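PDB 4AT2: 3-ketosteroid-delta4-5alpha-dehydrogenase from Rhodococcus jostii, which catalyses the FAD-dependent introduction of a double bond into ring A of 3-ketosteroids, between carbons 4 and 5, a step of bacterial steroid breakdown. Local coordinates for residues A52-S57 against M203-L208; P94-C99 against R184-Q189; P381-E386 against D439-T444. All blocks are in the same frame, centred on the assembly; numbering follows the deposited sequence.

Contact 1: A52-S57 against M203-L208; sequences AGVAAS and MLMKPL
V54 meets the helix 202-214 with both of its methyl groups. CG1 does most of the touching: it lies 3.8 Å from L208 CB and 3.9 Å from the branch methyl L208 CD1, and also meets the thioether of M205, whose SD is 3.9 Å away, with M205 CE at a like distance. The second methyl, V54 CG2, rests against the backbone of the same leucine, 3.6 Å from L208 O. The valine and leucine side chains cross at about a right angle. V54 CG1 thus touches both M205 and L208, which are three residues apart on their helix.

Torsions set up this arrangement. V54 CG1 sits between the backbone N and the carbonyl carbon (chi1 71°), while the chain of M205 bends at both chi2 and chi3 and folds its sulfur back toward the valine. Farther along the second helix V209 and A212 also touch V54, and I51 and I58 of the first helix touch L208. The hydroxyl of S57 is turned back on its own helix, giving a hydrogen bond of 2.8 Å from S57 OG to V54 O.

Helix 51-62 follows the first strand of the Rossmann-type dinucleotide-binding fold; G53 fits the last glycine of a GxGxxG pattern, and the backbone N of A52 binds an FAD phosphate oxygen. The phosphate-binding end of this helix is therefore backed by a buried, wholly apolar side-chain interface with helix 202-214, which depends on shape rather than on polar bonds.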
loop_
_atom_site.group_PDB
_atom_site.type_symbol
_atom_site.label_atom_id
_atom_site.label_comp_id
_atom_site.label_asym_id
_atom_site.label_seq_id
_atom_site.Cartn_x
_atom_site.Cartn_y
_atom_site.Cartn_z
ATOM N N ALA A 52 14.078 -20.720 -0.607
ATOM C CA ALA A 52 13.903 -20.594 -2.047
ATOM C C ALA A 52 15.150 -21.105 -2.751
ATOM O O ALA A 52 15.061 -21.833 -3.737
ATOM C CB ALA A 52 13.644 -19.152 -2.428
ATOM N N GLY A 53 16.308 -20.723 -2.221
ATOM C CA GLY A 53 17.580 -21.109 -2.823
ATOM C C GLY A 53 17.824 -22.602 -2.808
ATOM O O GLY A 53 18.217 -23.178 -3.831
ATOM N N VAL A 54 17.578 -23.245 -1.664
ATOM C CA VAL A 54 17.853 -24.688 -1.572
ATOM C C VAL A 54 16.899 -25.483 -2.472
ATOM O O VAL A 54 17.331 -26.422 -3.152
ATOM C CB VAL A 54 17.908 -25.209 -0.118
ATOM C CG1 VAL A 54 16.529 -25.220 0.532
ATOM C CG2 VAL A 54 18.570 -26.590 -0.072
ATOM N N ALA A 55 15.630 -25.070 -2.528
ATOM C CA ALA A 55 14.649 -25.730 -3.389
ATOM C C ALA A 55 15.030 -25.606 -4.861
ATOM O O ALA A 55 14.928 -26.586 -5.620
ATOM C CB ALA A 55 13.242 -25.178 -3.146
ATOM N N ALA A 56 15.483 -24.413 -5.257
ATOM C CA ALA A 56 15.950 -24.173 -6.624
ATOM C C ALA A 56 17.146 -25.062 -6.928
ATOM O O ALA A 56 17.223 -25.660 -8.003
ATOM C CB ALA A 56 16.317 -22.711 -6.831
ATOM N N SER A 57 18.068 -25.154 -5.973
ATOM C CA SER A 57 19.295 -25.931 -6.181
ATOM C C SER A 57 18.996 -27.414 -6.381
ATOM O O SER A 57 19.615 -28.058 -7.229
ATOM C CB SER A 57 20.310 -25.713 -5.048
ATOM O OG SER A 57 20.007 -26.496 -3.909
ATOM N N MET A 203 14.039 -27.727 10.540
ATOM C CA MET A 203 13.759 -29.093 10.085
ATOM C C MET A 203 13.085 -29.148 8.718
ATOM O O MET A 203 12.833 -30.234 8.192
ATOM C CB MET A 203 12.994 -29.917 11.135
ATOM C CG MET A 203 13.903 -30.605 12.152
ATOM S SD MET A 203 15.267 -31.562 11.443
ATOM C CE MET A 203 14.359 -32.782 10.490
ATOM N N LEU A 204 12.794 -27.980 8.145
ATOM C CA LEU A 204 12.530 -27.899 6.719
ATOM C C LEU A 204 13.867 -27.786 5.983
ATOM O O LEU A 204 14.120 -28.533 5.036
ATOM C CB LEU A 204 11.621 -26.715 6.384
ATOM C CG LEU A 204 11.424 -26.353 4.907
ATOM C CD1 LEU A 204 10.840 -27.507 4.095
ATOM C CD2 LEU A 204 10.547 -25.116 4.793
ATOM N N MET A 205 14.722 -26.870 6.439
ATOM C CA MET A 205 16.002 -26.597 5.775
ATOM C C MET A 205 16.979 -27.770 5.753
ATOM O O MET A 205 17.567 -28.065 4.715
ATOM C CB MET A 205 16.713 -25.406 6.426
ATOM C CG MET A 205 16.250 -24.045 5.960
ATOM S SD MET A 205 16.298 -23.797 4.167
ATOM C CE MET A 205 18.043 -23.744 3.824
ATOM N N LYS A 206 17.176 -28.411 6.906
ATOM C CA LYS A 206 18.218 -29.433 7.056
ATOM C C LYS A 206 18.078 -30.600 6.058
ATOM O O LYS A 206 19.040 -30.899 5.343
ATOM C CB LYS A 206 18.299 -29.924 8.512
ATOM C CG LYS A 206 19.391 -30.951 8.767
ATOM C CD LYS A 206 19.402 -31.331 10.238
ATOM C CE LYS A 206 20.636 -32.139 10.604
ATOM N NZ LYS A 206 20.324 -33.591 10.660
ATOM N N PRO A 207 16.890 -31.250 5.986
ATOM C CA PRO A 207 16.746 -32.327 4.986
ATOM C C PRO A 207 16.931 -31.868 3.534
ATOM O O PRO A 207 17.458 -32.623 2.719
ATOM C CB PRO A 207 15.308 -32.831 5.189
ATOM C CG PRO A 207 14.893 -32.338 6.529
ATOM C CD PRO A 207 15.667 -31.081 6.797
ATOM N N LEU A 208 16.507 -30.646 3.221
ATOM C CA LEU A 208 16.677 -30.104 1.865
ATOM C C LEU A 208 18.156 -29.864 1.553
ATOM O O LEU A 208 18.628 -30.163 0.452
ATOM C CB LEU A 208 15.852 -28.821 1.676
ATOM C CG LEU A 208 14.322 -28.970 1.785
ATOM C CD1 LEU A 208 13.616 -27.676 1.402
ATOM C CD2 LEU A 208 13.788 -30.091 0.915
#

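Contact 2: P94-C99 against R184-Q189; sequences PLQKAC and RGHVPQ
L95 overlaps the imidazole of H186, its methyl CD1 lying 3.5 Å from H186 CD2 and its CB 3.8 Å from the same ring carbon. The two side chains slide past each other in opposite directions, and the leucine approaches the ring obliquely. Q96, the next residue of helix 94-98, adds its aliphatic part: Q96 CG is 4.0 Å from H186 CE1, and the two side chains cross at about a right angle. With CG beside its backbone N and the chain extended beyond it (chi2 176°), Q96 carries its amide past the histidine to R184, where Q96 NE2 lies 3.9 Å from R184 CG in plain packing.

The ring is held from both of its nitrogens. H186 ND1 donates to R184 O at 3.0 Å, nearly straight at 165°; the oxygen lies in the ring plane, whereas the nitrogen stands above the plane of the carbonyl, 73° out of it. H186 NE2 is hydrogen-bonded to T93 OG1, just before the helix. The Q96 amide is likewise occupied, OE1 by the backbone N of G92 and T93, and NE2 by P183 O and D103, whose carboxylate also forms a salt bridge with R184.

Helix 94-98 thus packs against strand 185-186, the middle strand of a small antiparallel sheet, with Y136 of helix 132-141 touching both L95 and H186. Apolar atoms make the direct contact, while the buried polar ends find partners around it; the two nitrogen bonds would fix the rotation of the imidazole and so hold H186 CD2 against the leucine.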
loop_
_atom_site.group_PDB
_atom_site.type_symbol
_atom_site.label_atom_id
_atom_site.label_comp_id
_atom_site.label_asym_id
_atom_site.label_seq_id
_atom_site.Cartn_x
_atom_site.Cartn_y
_atom_site.Cartn_z
ATOM N N PRO A 94 -1.679 -35.901 2.392
ATOM C CA PRO A 94 -1.778 -37.063 3.275
ATOM C C PRO A 94 -1.889 -36.675 4.756
ATOM O O PRO A 94 -2.517 -37.393 5.531
ATOM C CB PRO A 94 -0.471 -37.804 3.004
ATOM C CG PRO A 94 -0.197 -37.501 1.562
ATOM C CD PRO A 94 -0.574 -36.048 1.423
ATOM N N LEU A 95 -1.286 -35.553 5.144
ATOM C CA LEU A 95 -1.379 -35.093 6.534
ATOM C C LEU A 95 -2.808 -34.653 6.879
ATOM O O LEU A 95 -3.360 -35.050 7.923
ATOM C CB LEU A 95 -0.394 -33.954 6.793
ATOM C CG LEU A 95 0.243 -33.891 8.185
ATOM C CD1 LEU A 95 0.982 -32.573 8.341
ATOM C CD2 LEU A 95 -0.705 -34.071 9.353
ATOM N N GLN A 96 -3.411 -33.835 6.013
ATOM C CA GLN A 96 -4.806 -33.433 6.213
ATOM C C GLN A 96 -5.707 -34.669 6.330
ATOM O O GLN A 96 -6.525 -34.747 7.234
ATOM C CB GLN A 96 -5.310 -32.532 5.080
ATOM C CG GLN A 96 -4.713 -31.126 5.096
ATOM C CD GLN A 96 -5.169 -30.312 3.897
ATOM O OE1 GLN A 96 -5.093 -30.777 2.773
ATOM N NE2 GLN A 96 -5.638 -29.097 4.139
ATOM N N LYS A 97 -5.523 -35.630 5.429
ATOM C CA LYS A 97 -6.364 -36.838 5.419
ATOM C C LYS A 97 -6.183 -37.645 6.710
ATOM O O LYS A 97 -7.169 -38.104 7.316
ATOM C CB LYS A 97 -6.065 -37.698 4.177
ATOM C CG LYS A 97 -6.558 -37.050 2.890
ATOM C CD LYS A 97 -6.239 -37.890 1.658
ATOM C CE LYS A 97 -6.737 -37.205 0.393
ATOM N NZ LYS A 97 -8.221 -37.231 0.225
ATOM N N ALA A 98 -4.932 -37.793 7.147
ATOM C CA ALA A 98 -4.638 -38.548 8.380
ATOM C C ALA A 98 -5.288 -37.924 9.618
ATOM O O ALA A 98 -5.657 -38.634 10.571
ATOM C CB ALA A 98 -3.130 -38.665 8.576
ATOM N N CYS A 99 -5.434 -36.604 9.588
ATOM C CA CYS A 99 -6.051 -35.839 10.676
ATOM C C CYS A 99 -7.554 -35.634 10.477
ATOM O O CYS A 99 -8.222 -35.046 11.319
ATOM C CB CYS A 99 -5.334 -34.489 10.851
ATOM S SG CYS A 99 -3.599 -34.664 11.361
ATOM N N ARG A 184 -4.236 -25.680 7.102
ATOM C CA ARG A 184 -3.225 -25.803 6.058
ATOM C C ARG A 184 -1.825 -25.503 6.581
ATOM O O ARG A 184 -0.867 -25.530 5.825
ATOM C CB ARG A 184 -3.585 -24.886 4.882
ATOM C CG ARG A 184 -4.909 -25.298 4.236
ATOM C CD ARG A 184 -5.195 -24.594 2.921
ATOM N NE ARG A 184 -6.561 -24.930 2.515
ATOM C CZ ARG A 184 -7.617 -24.149 2.726
ATOM N NH1 ARG A 184 -7.481 -22.947 3.290
ATOM N NH2 ARG A 184 -8.822 -24.574 2.360
ATOM N N GLY A 185 -1.702 -25.219 7.876
ATOM C CA GLY A 185 -0.373 -25.019 8.456
ATOM C C GLY A 185 0.307 -26.360 8.703
ATOM O O GLY A 185 0.035 -27.016 9.715
ATOM N N HIS A 186 1.180 -26.770 7.776
ATOM C CA HIS A 186 1.945 -28.024 7.904
ATOM C C HIS A 186 3.274 -27.725 8.531
ATOM O O HIS A 186 4.004 -26.878 8.034
ATOM C CB HIS A 186 2.145 -28.672 6.537
ATOM C CG HIS A 186 0.876 -29.227 5.932
ATOM N ND1 HIS A 186 -0.187 -28.452 5.610
ATOM C CD2 HIS A 186 0.538 -30.526 5.580
ATOM C CE1 HIS A 186 -1.147 -29.231 5.074
ATOM N NE2 HIS A 186 -0.698 -30.500 5.059
ATOM N N VAL A 187 3.604 -28.407 9.624
ATOM C CA VAL A 187 4.780 -28.027 10.425
ATOM C C VAL A 187 5.704 -29.228 10.567
ATOM O O VAL A 187 5.279 -30.268 11.057
ATOM C CB VAL A 187 4.359 -27.508 11.825
ATOM C CG1 VAL A 187 5.562 -26.988 12.617
ATOM C CG2 VAL A 187 3.310 -26.409 11.682
ATOM N N PRO A 188 6.963 -29.102 10.122
ATOM C CA PRO A 188 7.862 -30.251 10.244
ATOM C C PRO A 188 8.056 -30.695 11.693
ATOM O O PRO A 188 7.996 -29.879 12.613
ATOM C CB PRO A 188 9.173 -29.730 9.648
ATOM C CG PRO A 188 8.729 -28.719 8.646
ATOM C CD PRO A 188 7.566 -28.031 9.301
ATOM N N GLN A 189 8.284 -31.991 11.874
ATOM C CA GLN A 189 8.405 -32.589 13.195
ATOM C C GLN A 189 9.782 -32.283 13.766
ATOM O O GLN A 189 10.805 -32.613 13.162
ATOM C CB GLN A 189 8.176 -34.102 13.116
ATOM C CG GLN A 189 8.045 -34.791 14.470
ATOM C CD GLN A 189 7.783 -36.282 14.345
ATOM O OE1 GLN A 189 7.928 -36.871 13.267
ATOM N NE2 GLN A 189 7.387 -36.903 15.451
#

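Contact 3: P381-E386 against D439-T444; sequences PKWAAE and DLRGFT
D439 OD2 is gripped by two cations, K382 NZ at 2.8 Å and R441 NH2 at 2.9 Å. This salt-bridge network lies at the surface, at the edge of an antiparallel sheet where strand 383-385 pairs with strand 435-439; K382 and W383 both face A437, a classic beta bulge. The lysine runs alongside the aspartate, and a bend at chi3 (-77°) turns NZ to the anti side of OD2. R441 binds side-on, NE to OD1 at 2.9 Å and NH2 to OD2; NH2 comes from above the carboxylate plane, although OD2 lies in the guanidinium plane. The backbone N of R441 also donates to D439 OD1, closing an Asx turn, and reaches it from the face opposite to NE. Both carboxylate oxygens thus have two donors each, which would favour the ionised aspartate and hold its rotation.

K382 NZ and R441 NH2 come within 4.8 Å, and the shared carboxylate would probably offset their like charges. W383 completes the cluster: K382 CG lies over the centre of one indole face, D439 CB is 3.9 Å from W383 CZ3, and R441 NH2 lies at the indole edge, 3.9 Å from W383 CH2.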
loop_
_atom_site.group_PDB
_atom_site.type_symbol
_atom_site.label_atom_id
_atom_site.label_comp_id
_atom_site.label_asym_id
_atom_site.label_seq_id
_atom_site.Cartn_x
_atom_site.Cartn_y
_atom_site.Cartn_z
ATOM N N PRO A 381 -2.482 -7.781 32.860
ATOM C CA PRO A 381 -3.370 -6.624 32.767
ATOM C C PRO A 381 -2.712 -5.369 33.334
ATOM O O PRO A 381 -2.013 -5.439 34.362
ATOM C CB PRO A 381 -4.555 -7.014 33.666
ATOM C CG PRO A 381 -4.477 -8.497 33.797
ATOM C CD PRO A 381 -3.007 -8.795 33.786
ATOM N N LYS A 382 -2.944 -4.232 32.681
ATOM C CA LYS A 382 -2.507 -2.941 33.219
ATOM C C LYS A 382 -3.519 -2.408 34.231
ATOM O O LYS A 382 -3.135 -1.894 35.294
ATOM C CB LYS A 382 -2.286 -1.920 32.101
ATOM C CG LYS A 382 -1.899 -0.538 32.626
ATOM C CD LYS A 382 -1.377 0.390 31.541
ATOM C CE LYS A 382 0.058 0.061 31.156
ATOM N NZ LYS A 382 0.529 0.892 30.011
ATOM N N TRP A 383 -4.802 -2.525 33.900
ATOM C CA TRP A 383 -5.867 -2.054 34.788
ATOM C C TRP A 383 -6.768 -3.171 35.206
ATOM O O TRP A 383 -7.009 -4.106 34.452
ATOM C CB TRP A 383 -6.726 -0.996 34.115
ATOM C CG TRP A 383 -6.000 0.193 33.539
ATOM C CD1 TRP A 383 -5.657 1.382 34.183
ATOM C CD2 TRP A 383 -5.556 0.368 32.152
ATOM N NE1 TRP A 383 -5.037 2.248 33.315
ATOM C CE2 TRP A 383 -4.938 1.695 32.083
ATOM C CE3 TRP A 383 -5.594 -0.426 31.003
ATOM C CZ2 TRP A 383 -4.402 2.198 30.900
ATOM C CZ3 TRP A 383 -5.045 0.091 29.820
ATOM C CH2 TRP A 383 -4.460 1.367 29.774
ATOM N N ALA A 384 -7.293 -3.076 36.421
ATOM C CA ALA A 384 -8.295 -4.020 36.892
ATOM C C ALA A 384 -9.267 -3.307 37.808
ATOM O O ALA A 384 -8.866 -2.475 38.634
ATOM C CB ALA A 384 -7.651 -5.200 37.603
ATOM N N ALA A 385 -10.544 -3.642 37.666
ATOM C CA ALA A 385 -11.598 -2.959 38.396
ATOM C C ALA A 385 -12.750 -3.899 38.689
ATOM O O ALA A 385 -12.888 -4.943 38.054
ATOM C CB ALA A 385 -12.092 -1.756 37.599
ATOM N N GLU A 386 -13.586 -3.508 39.645
ATOM C CA GLU A 386 -14.756 -4.288 40.027
ATOM C C GLU A 386 -15.866 -4.168 38.988
ATOM O O GLU A 386 -16.683 -5.076 38.857
ATOM C CB GLU A 386 -15.287 -3.822 41.389
ATOM C CG GLU A 386 -14.365 -4.107 42.568
ATOM C CD GLU A 386 -14.101 -5.590 42.758
ATOM O OE1 GLU A 386 -15.075 -6.362 42.910
ATOM O OE2 GLU A 386 -12.912 -5.992 42.743
ATOM N N ASP A 439 -3.188 -3.437 28.116
ATOM C CA ASP A 439 -2.785 -2.365 27.202
ATOM C C ASP A 439 -1.988 -2.954 26.041
ATOM O O ASP A 439 -0.832 -3.354 26.204
ATOM C CB ASP A 439 -1.941 -1.329 27.955
ATOM C CG ASP A 439 -1.664 -0.083 27.136
ATOM O OD1 ASP A 439 -1.974 -0.061 25.924
ATOM O OD2 ASP A 439 -1.119 0.881 27.722
ATOM N N LEU A 440 -2.625 -3.021 24.875
ATOM C CA LEU A 440 -2.017 -3.632 23.698
ATOM C C LEU A 440 -1.818 -2.585 22.606
ATOM O O LEU A 440 -1.847 -2.894 21.414
ATOM C CB LEU A 440 -2.861 -4.817 23.205
ATOM C CG LEU A 440 -3.068 -5.934 24.234
ATOM C CD1 LEU A 440 -4.024 -7.002 23.712
ATOM C CD2 LEU A 440 -1.741 -6.562 24.603
ATOM N N ARG A 441 -1.627 -1.337 23.025
ATOM C CA ARG A 441 -1.227 -0.274 22.096
ATOM C C ARG A 441 0.234 -0.459 21.704
ATOM O O ARG A 441 1.081 -0.716 22.558
ATOM C CB ARG A 441 -1.458 1.097 22.728
ATOM C CG ARG A 441 -2.934 1.382 22.947
ATOM C CD ARG A 441 -3.158 2.673 23.708
ATOM N NE ARG A 441 -2.654 2.594 25.069
ATOM C CZ ARG A 441 -2.886 3.527 25.989
ATOM N NH1 ARG A 441 -3.611 4.595 25.677
ATOM N NH2 ARG A 441 -2.393 3.394 27.213
ATOM N N GLY A 442 0.524 -0.367 20.405
ATOM C CA GLY A 442 1.900 -0.541 19.926
ATOM C C GLY A 442 2.458 -1.945 20.099
ATOM O O GLY A 442 3.641 -2.129 20.420
ATOM N N PHE A 443 1.612 -2.945 19.855
ATOM C CA PHE A 443 1.994 -4.343 20.018
ATOM C C PHE A 443 2.215 -5.076 18.696
ATOM O O PHE A 443 2.268 -6.301 18.657
ATOM C CB PHE A 443 0.948 -5.081 20.867
ATOM C CG PHE A 443 1.333 -5.208 22.312
ATOM C CD1 PHE A 443 1.512 -4.073 23.097
ATOM C CD2 PHE A 443 1.526 -6.462 22.879
ATOM C CE1 PHE A 443 1.870 -4.181 24.440
ATOM C CE2 PHE A 443 1.888 -6.574 24.216
ATOM C CZ PHE A 443 2.056 -5.437 24.989
ATOM N N THR A 444 2.385 -4.324 17.618
ATOM C CA THR A 444 2.574 -4.948 16.316
ATOM C C THR A 444 3.988 -4.762 15.786
ATOM O O THR A 444 4.692 -3.813 16.149
ATOM C CB THR A 444 1.575 -4.395 15.286
ATOM O OG1 THR A 444 1.728 -2.975 15.198
ATOM C CG2 THR A 444 0.131 -4.741 15.692
#

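Contacts 1 and 2 are buried, whereas contact 3 is at the surface, some 41 Å from contact 1 and 36 Å from contact 2 between centres. The first two adjoin: strand 185-186 of contact 2 is followed in the chain by helix 202-214 of contact 1, and M203 CG packs 3.8 Å from Q189 O. Their chemistry differs all the same. Helix meets helix through aliphatic and thioether groups in contact 1, beside the FAD, while contact 2 sets a leucine and a glutamine stem against a histidine whose polar ends are bonded nearby. Contact 3, joining the edge-strand region to the end of strand 435-439 and the turn after it, relies mainly on charge, with an indole packed beside it.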